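DnaJ homolog subfamily C member 10 (Mus musculus, PDB 3APQ) reduces disulfide bonds in the endoplasmic reticulum for the folding and degradation of proteins, this fragment comprising its J domain and first thioredoxin domain. Local coordinates at residues P97-L102 / L147-V152; G114-V119 / I174-M179; F118-S123 / P134-F139. All coordinates share one frame; numbering follows the deposited sequence.

In the fold
All three contacts lie in the thioredoxin domain and are tied to its central sheet, whose strand order runs 100-101, 148-153, 117-122, 171-175, 182-183. Interaction 1 adds the short edge strand in parallel to 148-153; interaction 2 pairs 117-122 with 171-175 in antiparallel fashion. Both rest on backbone bonds and an ordered water, but interaction 1 is largely buried, whereas interaction 2 runs out into a solvent-exposed turn. Interaction 3 is wholly buried and different in kind, setting aromatic rings of helix 127-142 against strand 117-122. F118 and V119 belong to interactions 2 and 3, and R148 and G150 bond to F118, joining interaction 1 to both.

Interaction 1 of 3, residues P97-L102 / L147-V152; sequences PEIITL and LRIGAV
With its CG1 anti to the carbonyl carbon and CG2 anti to the backbone N (chi1 -68°), I99 divides its branches between two partners: CG1 lies 3.8 Å from I149 CG2, and CG2 lies 4.0 Å from the methyl CB of A151. T101 brings OG1 to 4.1 Å from the same A151 CB. I100 and T101 run parallel to G150 and A151. I100 N donates to I149 O at 2.9 Å, almost straight (174°) and in the carbonyl plane; I100 O takes the N-H of A151, a more bent bond (140°), and also receives a CA-H...O contact from G150 CA at 3.2 Å. L102 N then reaches A151 O at 2.9 Å, nearly in line with the carbonyl. Ahead of the paired residues, a water accepts from I149 N and donates to E98 O, extending the link where the strands part. R148 brings NH2 to 4.0 Å from I100 CG1, while its NH1 forms a salt bridge with E115. The short strand is thus aligned at the edge of the thioredoxin sheet by main-chain bonds that do not depend on side-chain identity, while I99 and I149 bury apolar surface against W136 of helix 127-142.

Interaction 2 of 3, residues G114-V119 / I174-M179; sequences GELWFV and IFRSGM
One water is gripped from three sides: it accepts from G114 N at 2.7 Å and from S177 N at 2.8 Å, and lies 2.8 Å from E115 O, to which it can donate. It bridges residues 114-115 and 177, beyond the last direct backbone bond, and S177 CB rests 3.4 Å from G114 N beside it. Further along, W117 and F175 form an antiparallel hydrogen-bonded pair: the N-H of W117 points almost straight at F175 O (175°), and F175 N returns a bond to W117 O at 2.7 Å. This pairing joins the central strand 117-122 of the thioredoxin fold to 171-175, its antiparallel neighbour, before the type II turn R176-M179. On the face of F118 and I174, L116 CD1 lies 3.5 Å from I174 CG1, and the CB of I174 meets F118 CD2; helix 190-202 covers this side through F196 and H200. With CG1 anti to the backbone N (chi1 -164°), I174 carries CG1 and CD1 over to L116 and F118. L116 CD1 also sits over one face of the R176 guanidinium, near its rim. On the other face of the sheet, V119 CB packs at the edge of the F175 ring, 4.1 Å from CE2.

Interaction 3 of 3, residues F118-S123 / P134-F139; sequences FVNFYS and PTWREF
Aromatic contacts dominate between F118 of the strand and W136 and F139 of the helix. The six-membered ring of W136 turns its edge to the face of F118, a T-shaped pair with planes at 73° and centroids 5.0 Å apart; W136 CH2 stands over the centre of the F118 ring. F139 approaches from another direction, bringing CZ to 3.5 Å from F118 CD1, near the plane of the F118 ring, with the two rings almost perpendicular (82°). CD2 of F139 also lies over the rim of one W136 face, closing a cluster of three rings.

CH-pi contact comes from N120, whose CB sits over the opposite face of the indole, 3.8 Å from the centroid of the five-membered ring. Its amide, with CG anti to the backbone N (chi1 173°), runs back along the indole, carrying ND2 to 3.9 Å from W136 CG, the amide plane steeply inclined to the ring.

Polar contact is slight: F118 O lies at the indole edge, 3.5 Å from W136 CZ2, while W136 NE1 makes a weak hydrogen bond to G150 O of the neighbouring strand. An alanine in place of W136 would remove the indole between N120 and F139, which would probably open a gap under the F118 face and cost G150 O the weak bond from the indole.

Strand and helix run nearly antiparallel, their axes 11.2 Å apart, as the first two elements of the beta-alpha-beta unit 117-122, 127-142, 148-153 of the thioredoxin fold; the redox-active C126-C129 disulfide sits at the N-terminal end of the same helix.

Interaction 1 of 3, residues P97-L102 / L147-V152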
loop_
_atom_site.group_PDB
_atom_site.type_symbol
_atom_site.label_atom_id
_atom_site.label_comp_id
_atom_site.label_asym_id
_atom_site.label_seq_id
_atom_site.Cartn_x
_atom_site.Cartn_y
_atom_site.Cartn_z
ATOM N N PRO A 97 -11.813 -1.059 -4.598
ATOM C CA PRO A 97 -12.370 -0.408 -3.422
ATOM C C PRO A 97 -12.680 -1.420 -2.303
ATOM O O PRO A 97 -12.782 -1.022 -1.141
ATOM C CB PRO A 97 -13.680 0.254 -3.973
ATOM C CG PRO A 97 -13.992 -0.453 -5.217
ATOM C CD PRO A 97 -12.621 -0.795 -5.796
ATOM N N GLU A 98 -12.744 -2.709 -2.633
ATOM C CA GLU A 98 -12.995 -3.772 -1.609
ATOM C C GLU A 98 -11.843 -4.129 -0.701
ATOM O O GLU A 98 -12.016 -4.853 0.305
ATOM C CB GLU A 98 -13.447 -5.063 -2.300
ATOM C CG GLU A 98 -14.738 -4.911 -3.159
ATOM C CD GLU A 98 -14.484 -4.320 -4.527
ATOM O OE1 GLU A 98 -13.297 -4.145 -4.913
ATOM O OE2 GLU A 98 -15.484 -4.042 -5.216
ATOM N N ILE A 99 -10.685 -3.603 -1.047
ATOM C CA ILE A 99 -9.456 -3.847 -0.327
ATOM C C ILE A 99 -8.896 -2.569 0.299
ATOM O O ILE A 99 -8.769 -1.588 -0.376
ATOM C CB ILE A 99 -8.407 -4.476 -1.254
ATOM C CG1 ILE A 99 -8.819 -5.878 -1.644
ATOM C CG2 ILE A 99 -7.072 -4.492 -0.671
ATOM C CD1 ILE A 99 -8.173 -6.339 -2.867
ATOM N N ILE A 100 -8.606 -2.612 1.590
ATOM C CA ILE A 100 -8.024 -1.397 2.161
ATOM C C ILE A 100 -6.504 -1.582 2.291
ATOM O O ILE A 100 -6.049 -2.563 2.876
ATOM C CB ILE A 100 -8.625 -1.111 3.586
ATOM C CG1 ILE A 100 -10.176 -1.056 3.617
ATOM C CG2 ILE A 100 -7.976 0.127 4.237
ATOM C CD1 ILE A 100 -10.826 -0.292 2.498
ATOM N N THR A 101 -5.713 -0.659 1.719
ATOM C CA THR A 101 -4.255 -0.743 1.865
ATOM C C THR A 101 -3.885 0.035 3.109
ATOM O O THR A 101 -4.190 1.234 3.215
ATOM C CB THR A 101 -3.560 -0.166 0.641
ATOM O OG1 THR A 101 -3.893 -0.996 -0.464
ATOM C CG2 THR A 101 -2.032 -0.147 0.805
ATOM N N LEU A 102 -3.287 -0.671 4.063
ATOM C CA LEU A 102 -3.117 -0.141 5.426
ATOM C C LEU A 102 -1.664 0.255 5.584
ATOM O O LEU A 102 -0.769 -0.552 5.301
ATOM C CB LEU A 102 -3.418 -1.231 6.464
ATOM C CG LEU A 102 -4.881 -1.710 6.450
ATOM C CD1 LEU A 102 -4.947 -3.139 7.106
ATOM C CD2 LEU A 102 -5.743 -0.661 7.212
ATOM N N LEU A 147 -16.320 -9.439 6.233
ATOM C CA LEU A 147 -15.178 -9.145 7.072
ATOM C C LEU A 147 -14.347 -8.099 6.337
ATOM O O LEU A 147 -14.652 -7.725 5.172
ATOM C CB LEU A 147 -14.330 -10.420 7.352
ATOM C CG LEU A 147 -13.517 -10.979 6.187
ATOM C CD1 LEU A 147 -12.366 -11.915 6.750
ATOM C CD2 LEU A 147 -14.399 -11.684 5.111
ATOM N N ARG A 148 -13.313 -7.595 7.004
ATOM C CA ARG A 148 -12.499 -6.552 6.394
ATOM C C ARG A 148 -11.294 -7.167 5.710
ATOM O O ARG A 148 -10.563 -8.001 6.291
ATOM C CB ARG A 148 -11.995 -5.547 7.443
ATOM C CG ARG A 148 -13.058 -5.063 8.393
ATOM C CD ARG A 148 -14.020 -4.092 7.761
ATOM N NE ARG A 148 -13.504 -2.937 7.013
ATOM C CZ ARG A 148 -13.205 -1.724 7.479
ATOM N NH1 ARG A 148 -13.311 -1.398 8.754
ATOM N NH2 ARG A 148 -12.832 -0.769 6.611
ATOM N N ILE A 149 -11.041 -6.699 4.489
ATOM C CA ILE A 149 -9.964 -7.240 3.703
ATOM C C ILE A 149 -8.926 -6.128 3.522
ATOM O O ILE A 149 -9.239 -5.005 3.063
ATOM C CB ILE A 149 -10.443 -7.760 2.291
ATOM C CG1 ILE A 149 -11.590 -8.796 2.400
ATOM C CG2 ILE A 149 -9.218 -8.148 1.398
ATOM C CD1 ILE A 149 -11.308 -9.984 3.303
ATOM N N GLY A 150 -7.688 -6.472 3.887
ATOM C CA GLY A 150 -6.551 -5.509 3.885
ATOM C C GLY A 150 -5.363 -5.958 3.048
ATOM O O GLY A 150 -5.274 -7.120 2.611
ATOM N N ALA A 151 -4.458 -5.021 2.823
ATOM C CA ALA A 151 -3.205 -5.296 2.149
ATOM C C ALA A 151 -2.176 -4.424 2.811
ATOM O O ALA A 151 -2.482 -3.277 3.192
ATOM C CB ALA A 151 -3.331 -4.946 0.639
ATOM N N VAL A 152 -0.969 -4.956 2.999
ATOM C CA VAL A 152 0.150 -4.166 3.532
ATOM C C VAL A 152 1.340 -4.267 2.567
ATOM O O VAL A 152 1.789 -5.362 2.226
ATOM C CB VAL A 152 0.578 -4.607 4.932
ATOM C CG1 VAL A 152 1.929 -3.975 5.296
ATOM C CG2 VAL A 152 -0.448 -4.227 6.007
HETATM O O HOH W 1 -11.863 -4.340 3.089
#

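Interaction 2 of 3, residues G114-V119 / I174-M179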
loop_
_atom_site.group_PDB
_atom_site.type_symbol
_atom_site.label_atom_id
_atom_site.label_comp_id
_atom_site.label_asym_id
_atom_site.label_seq_id
_atom_site.Cartn_x
_atom_site.Cartn_y
_atom_site.Cartn_z
ATOM N N GLY A 114 -11.225 -4.784 17.078
ATOM C CA GLY A 114 -12.191 -5.869 17.303
ATOM C C GLY A 114 -12.835 -6.413 16.023
ATOM O O GLY A 114 -13.503 -7.434 16.040
ATOM N N GLU A 115 -12.627 -5.751 14.897
ATOM C CA GLU A 115 -13.201 -6.242 13.641
ATOM C C GLU A 115 -12.322 -7.342 13.100
ATOM O O GLU A 115 -11.114 -7.348 13.361
ATOM C CB GLU A 115 -13.226 -5.096 12.656
ATOM C CG GLU A 115 -14.335 -4.118 12.885
ATOM C CD GLU A 115 -14.370 -3.037 11.777
ATOM O OE1 GLU A 115 -13.904 -1.906 12.016
ATOM O OE2 GLU A 115 -14.838 -3.308 10.660
ATOM N N LEU A 116 -12.896 -8.260 12.339
ATOM C CA LEU A 116 -12.114 -9.355 11.765
ATOM C C LEU A 116 -11.423 -8.851 10.459
ATOM O O LEU A 116 -12.115 -8.381 9.563
ATOM C CB LEU A 116 -13.027 -10.535 11.461
ATOM C CG LEU A 116 -12.391 -11.719 10.707
ATOM C CD1 LEU A 116 -11.324 -12.321 11.606
ATOM C CD2 LEU A 116 -13.370 -12.791 10.316
ATOM N N TRP A 117 -10.103 -8.910 10.407
ATOM C CA TRP A 117 -9.344 -8.431 9.228
ATOM C C TRP A 117 -8.529 -9.558 8.629
ATOM O O TRP A 117 -7.804 -10.282 9.366
ATOM C CB TRP A 117 -8.377 -7.345 9.656
ATOM C CG TRP A 117 -8.989 -5.991 9.745
ATOM C CD1 TRP A 117 -9.602 -5.415 10.845
ATOM C CD2 TRP A 117 -9.021 -4.998 8.702
ATOM N NE1 TRP A 117 -9.990 -4.112 10.533
ATOM C CE2 TRP A 117 -9.672 -3.846 9.229
ATOM C CE3 TRP A 117 -8.585 -4.981 7.371
ATOM C CZ2 TRP A 117 -9.874 -2.668 8.471
ATOM C CZ3 TRP A 117 -8.783 -3.808 6.619
ATOM C CH2 TRP A 117 -9.449 -2.681 7.174
ATOM N N PHE A 118 -8.534 -9.687 7.310
ATOM C CA PHE A 118 -7.700 -10.656 6.646
ATOM C C PHE A 118 -6.810 -9.839 5.720
ATOM O O PHE A 118 -7.326 -9.124 4.828
ATOM C CB PHE A 118 -8.634 -11.562 5.850
ATOM C CG PHE A 118 -7.972 -12.781 5.227
ATOM C CD1 PHE A 118 -8.699 -13.524 4.312
ATOM C CD2 PHE A 118 -6.683 -13.249 5.611
ATOM C CE1 PHE A 118 -8.153 -14.700 3.741
ATOM C CE2 PHE A 118 -6.137 -14.391 5.044
ATOM C CZ PHE A 118 -6.867 -15.130 4.097
ATOM N N VAL A 119 -5.510 -9.878 6.007
ATOM C CA VAL A 119 -4.535 -8.978 5.411
ATOM C C VAL A 119 -3.460 -9.731 4.593
ATOM O O VAL A 119 -2.887 -10.735 5.042
ATOM C CB VAL A 119 -3.846 -8.147 6.522
ATOM C CG1 VAL A 119 -2.752 -7.187 5.915
ATOM C CG2 VAL A 119 -4.914 -7.366 7.288
ATOM N N ILE A 174 -4.982 -13.635 9.284
ATOM C CA ILE A 174 -6.253 -13.102 9.746
ATOM C C ILE A 174 -6.121 -12.644 11.213
ATOM O O ILE A 174 -5.433 -13.297 12.035
ATOM C CB ILE A 174 -7.372 -14.084 9.407
ATOM C CG1 ILE A 174 -8.732 -13.427 9.507
ATOM C CG2 ILE A 174 -7.287 -15.327 10.260
ATOM C CD1 ILE A 174 -9.806 -14.117 8.623
ATOM N N PHE A 175 -6.704 -11.481 11.521
ATOM C CA PHE A 175 -6.494 -10.831 12.842
ATOM C C PHE A 175 -7.850 -10.466 13.446
ATOM O O PHE A 175 -8.785 -10.038 12.744
ATOM C CB PHE A 175 -5.738 -9.484 12.692
ATOM C CG PHE A 175 -4.349 -9.586 12.142
ATOM C CD1 PHE A 175 -3.256 -9.741 13.008
ATOM C CD2 PHE A 175 -4.123 -9.496 10.756
ATOM C CE1 PHE A 175 -1.917 -9.816 12.521
ATOM C CE2 PHE A 175 -2.803 -9.583 10.247
ATOM C CZ PHE A 175 -1.691 -9.770 11.148
ATOM N N ARG A 176 -7.956 -10.581 14.766
ATOM C CA ARG A 176 -9.042 -9.903 15.469
ATOM C C ARG A 176 -8.567 -9.574 16.891
ATOM O O ARG A 176 -8.066 -10.463 17.591
ATOM C CB ARG A 176 -10.318 -10.744 15.506
ATOM C CG ARG A 176 -11.566 -9.930 15.925
ATOM C CD ARG A 176 -12.561 -10.739 16.722
ATOM N NE ARG A 176 -12.448 -12.173 16.454
ATOM C CZ ARG A 176 -13.197 -12.855 15.586
ATOM N NH1 ARG A 176 -14.140 -12.239 14.858
ATOM N NH2 ARG A 176 -12.994 -14.168 15.434
ATOM N N SER A 177 -8.710 -8.308 17.292
ATOM C CA SER A 177 -8.397 -7.904 18.661
ATOM C C SER A 177 -8.728 -8.999 19.677
ATOM O O SER A 177 -9.815 -9.584 19.651
ATOM C CB SER A 177 -9.171 -6.641 19.045
ATOM O OG SER A 177 -8.743 -6.211 20.321
ATOM N N GLY A 178 -7.776 -9.272 20.573
ATOM C CA GLY A 178 -8.021 -10.265 21.618
ATOM C C GLY A 178 -7.706 -11.691 21.196
ATOM O O GLY A 178 -7.732 -12.609 22.034
ATOM N N MET A 179 -7.362 -11.894 19.919
ATOM C CA MET A 179 -7.004 -13.241 19.520
ATOM C C MET A 179 -5.686 -13.288 18.754
ATOM O O MET A 179 -5.231 -12.299 18.178
ATOM C CB MET A 179 -8.173 -13.922 18.810
ATOM C CG MET A 179 -9.436 -13.913 19.646
ATOM S SD MET A 179 -10.822 -14.711 18.848
ATOM C CE MET A 179 -10.280 -14.766 17.150
HETATM O O HOH W 2 -9.610 -6.339 15.491
#

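Interaction 3 of 3, residues F118-S123 / P134-F139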
loop_
_atom_site.group_PDB
_atom_site.type_symbol
_atom_site.label_atom_id
_atom_site.label_comp_id
_atom_site.label_asym_id
_atom_site.label_seq_id
_atom_site.Cartn_x
_atom_site.Cartn_y
_atom_site.Cartn_z
ATOM N N PHE A 118 -8.534 -9.687 7.310
ATOM C CA PHE A 118 -7.700 -10.656 6.646
ATOM C C PHE A 118 -6.810 -9.839 5.720
ATOM O O PHE A 118 -7.326 -9.124 4.828
ATOM C CB PHE A 118 -8.634 -11.562 5.850
ATOM C CG PHE A 118 -7.972 -12.781 5.227
ATOM C CD1 PHE A 118 -8.699 -13.524 4.312
ATOM C CD2 PHE A 118 -6.683 -13.249 5.611
ATOM C CE1 PHE A 118 -8.153 -14.700 3.741
ATOM C CE2 PHE A 118 -6.137 -14.391 5.044
ATOM C CZ PHE A 118 -6.867 -15.130 4.097
ATOM N N VAL A 119 -5.510 -9.878 6.007
ATOM C CA VAL A 119 -4.535 -8.978 5.411
ATOM C C VAL A 119 -3.460 -9.731 4.593
ATOM O O VAL A 119 -2.887 -10.735 5.042
ATOM C CB VAL A 119 -3.846 -8.147 6.522
ATOM C CG1 VAL A 119 -2.752 -7.187 5.915
ATOM C CG2 VAL A 119 -4.914 -7.366 7.288
ATOM N N ASN A 120 -3.230 -9.225 3.385
ATOM C CA ASN A 120 -2.227 -9.717 2.467
ATOM C C ASN A 120 -1.015 -8.818 2.611
ATOM O O ASN A 120 -1.081 -7.625 2.223
ATOM C CB ASN A 120 -2.776 -9.622 1.043
ATOM C CG ASN A 120 -1.750 -9.957 -0.019
ATOM O OD1 ASN A 120 -0.614 -10.323 0.286
ATOM N ND2 ASN A 120 -2.171 -9.891 -1.275
ATOM N N PHE A 121 0.056 -9.380 3.177
ATOM C CA PHE A 121 1.360 -8.709 3.306
ATOM C C PHE A 121 2.163 -9.056 2.061
ATOM O O PHE A 121 2.505 -10.228 1.823
ATOM C CB PHE A 121 2.145 -9.170 4.547
ATOM C CG PHE A 121 1.538 -8.728 5.851
ATOM C CD1 PHE A 121 2.000 -7.596 6.491
ATOM C CD2 PHE A 121 0.538 -9.492 6.450
ATOM C CE1 PHE A 121 1.430 -7.192 7.703
ATOM C CE2 PHE A 121 -0.053 -9.085 7.657
ATOM C CZ PHE A 121 0.410 -7.939 8.277
ATOM N N TYR A 122 2.436 -8.054 1.257
ATOM C CA TYR A 122 3.135 -8.279 -0.028
ATOM C C TYR A 122 4.366 -7.379 -0.131
ATOM O O TYR A 122 4.634 -6.561 0.750
ATOM C CB TYR A 122 2.112 -8.076 -1.189
ATOM C CG TYR A 122 1.611 -6.643 -1.332
ATOM C CD1 TYR A 122 2.267 -5.786 -2.196
ATOM C CD2 TYR A 122 0.511 -6.139 -0.620
ATOM C CE1 TYR A 122 1.902 -4.465 -2.349
ATOM C CE2 TYR A 122 0.118 -4.732 -0.789
ATOM C CZ TYR A 122 0.824 -3.942 -1.671
ATOM O OH TYR A 122 0.543 -2.595 -1.964
ATOM N N SER A 123 5.161 -7.538 -1.193
ATOM C CA SER A 123 6.339 -6.721 -1.372
ATOM C C SER A 123 6.464 -6.438 -2.873
ATOM O O SER A 123 6.039 -7.267 -3.681
ATOM C CB SER A 123 7.574 -7.434 -0.818
ATOM O OG SER A 123 8.766 -6.723 -1.080
ATOM N N PRO A 134 -4.812 -10.919 -8.691
ATOM C CA PRO A 134 -6.159 -10.932 -9.243
ATOM C C PRO A 134 -7.125 -11.737 -8.388
ATOM O O PRO A 134 -8.290 -11.371 -8.316
ATOM C CB PRO A 134 -5.969 -11.603 -10.619
ATOM C CG PRO A 134 -4.603 -11.193 -10.995
ATOM C CD PRO A 134 -3.823 -11.356 -9.704
ATOM N N THR A 135 -6.667 -12.838 -7.803
ATOM C CA THR A 135 -7.502 -13.666 -6.923
ATOM C C THR A 135 -7.841 -12.942 -5.635
ATOM O O THR A 135 -8.991 -13.004 -5.205
ATOM C CB THR A 135 -6.780 -14.950 -6.552
ATOM O OG1 THR A 135 -6.402 -15.626 -7.744
ATOM C CG2 THR A 135 -7.656 -15.907 -5.684
ATOM N N TRP A 136 -6.870 -12.225 -5.032
ATOM C CA TRP A 136 -7.167 -11.463 -3.837
ATOM C C TRP A 136 -8.306 -10.454 -4.165
ATOM O O TRP A 136 -9.198 -10.237 -3.356
ATOM C CB TRP A 136 -5.901 -10.740 -3.378
ATOM C CG TRP A 136 -5.985 -10.132 -2.006
ATOM C CD1 TRP A 136 -5.981 -8.804 -1.687
ATOM C CD2 TRP A 136 -6.162 -10.850 -0.766
ATOM N NE1 TRP A 136 -6.080 -8.650 -0.306
ATOM C CE2 TRP A 136 -6.206 -9.890 0.270
ATOM C CE3 TRP A 136 -6.250 -12.218 -0.444
ATOM C CZ2 TRP A 136 -6.350 -10.247 1.636
ATOM C CZ3 TRP A 136 -6.412 -12.585 0.914
ATOM C CH2 TRP A 136 -6.448 -11.609 1.923
ATOM N N ARG A 137 -8.241 -9.801 -5.321
ATOM C CA ARG A 137 -9.280 -8.846 -5.723
ATOM C C ARG A 137 -10.651 -9.531 -5.907
ATOM O O ARG A 137 -11.665 -9.001 -5.469
ATOM C CB ARG A 137 -8.929 -8.204 -7.065
ATOM C CG ARG A 137 -7.697 -7.293 -7.025
ATOM C CD ARG A 137 -7.377 -6.840 -8.447
ATOM N NE ARG A 137 -6.200 -5.983 -8.355
ATOM C CZ ARG A 137 -5.036 -6.249 -8.925
ATOM N NH1 ARG A 137 -4.919 -7.297 -9.768
ATOM N NH2 ARG A 137 -4.002 -5.429 -8.692
ATOM N N GLU A 138 -10.664 -10.712 -6.557
ATOM C CA GLU A 138 -11.918 -11.441 -6.800
ATOM C C GLU A 138 -12.508 -11.923 -5.462
ATOM O O GLU A 138 -13.735 -11.834 -5.220
ATOM C CB GLU A 138 -11.689 -12.636 -7.769
ATOM C CG GLU A 138 -12.980 -13.485 -7.989
ATOM C CD GLU A 138 -12.769 -14.758 -8.857
ATOM O OE1 GLU A 138 -11.659 -15.371 -8.802
ATOM O OE2 GLU A 138 -13.744 -15.148 -9.551
ATOM N N PHE A 139 -11.624 -12.405 -4.590
ATOM C CA PHE A 139 -12.037 -12.852 -3.258
ATOM C C PHE A 139 -12.648 -11.676 -2.468
ATOM O O PHE A 139 -13.717 -11.814 -1.826
ATOM C CB PHE A 139 -10.796 -13.437 -2.555
ATOM C CG PHE A 139 -10.879 -13.441 -1.067
ATOM C CD1 PHE A 139 -11.759 -14.285 -0.414
ATOM C CD2 PHE A 139 -10.074 -12.611 -0.315
ATOM C CE1 PHE A 139 -11.824 -14.291 0.980
ATOM C CE2 PHE A 139 -10.160 -12.591 1.060
ATOM C CZ PHE A 139 -11.050 -13.452 1.709
#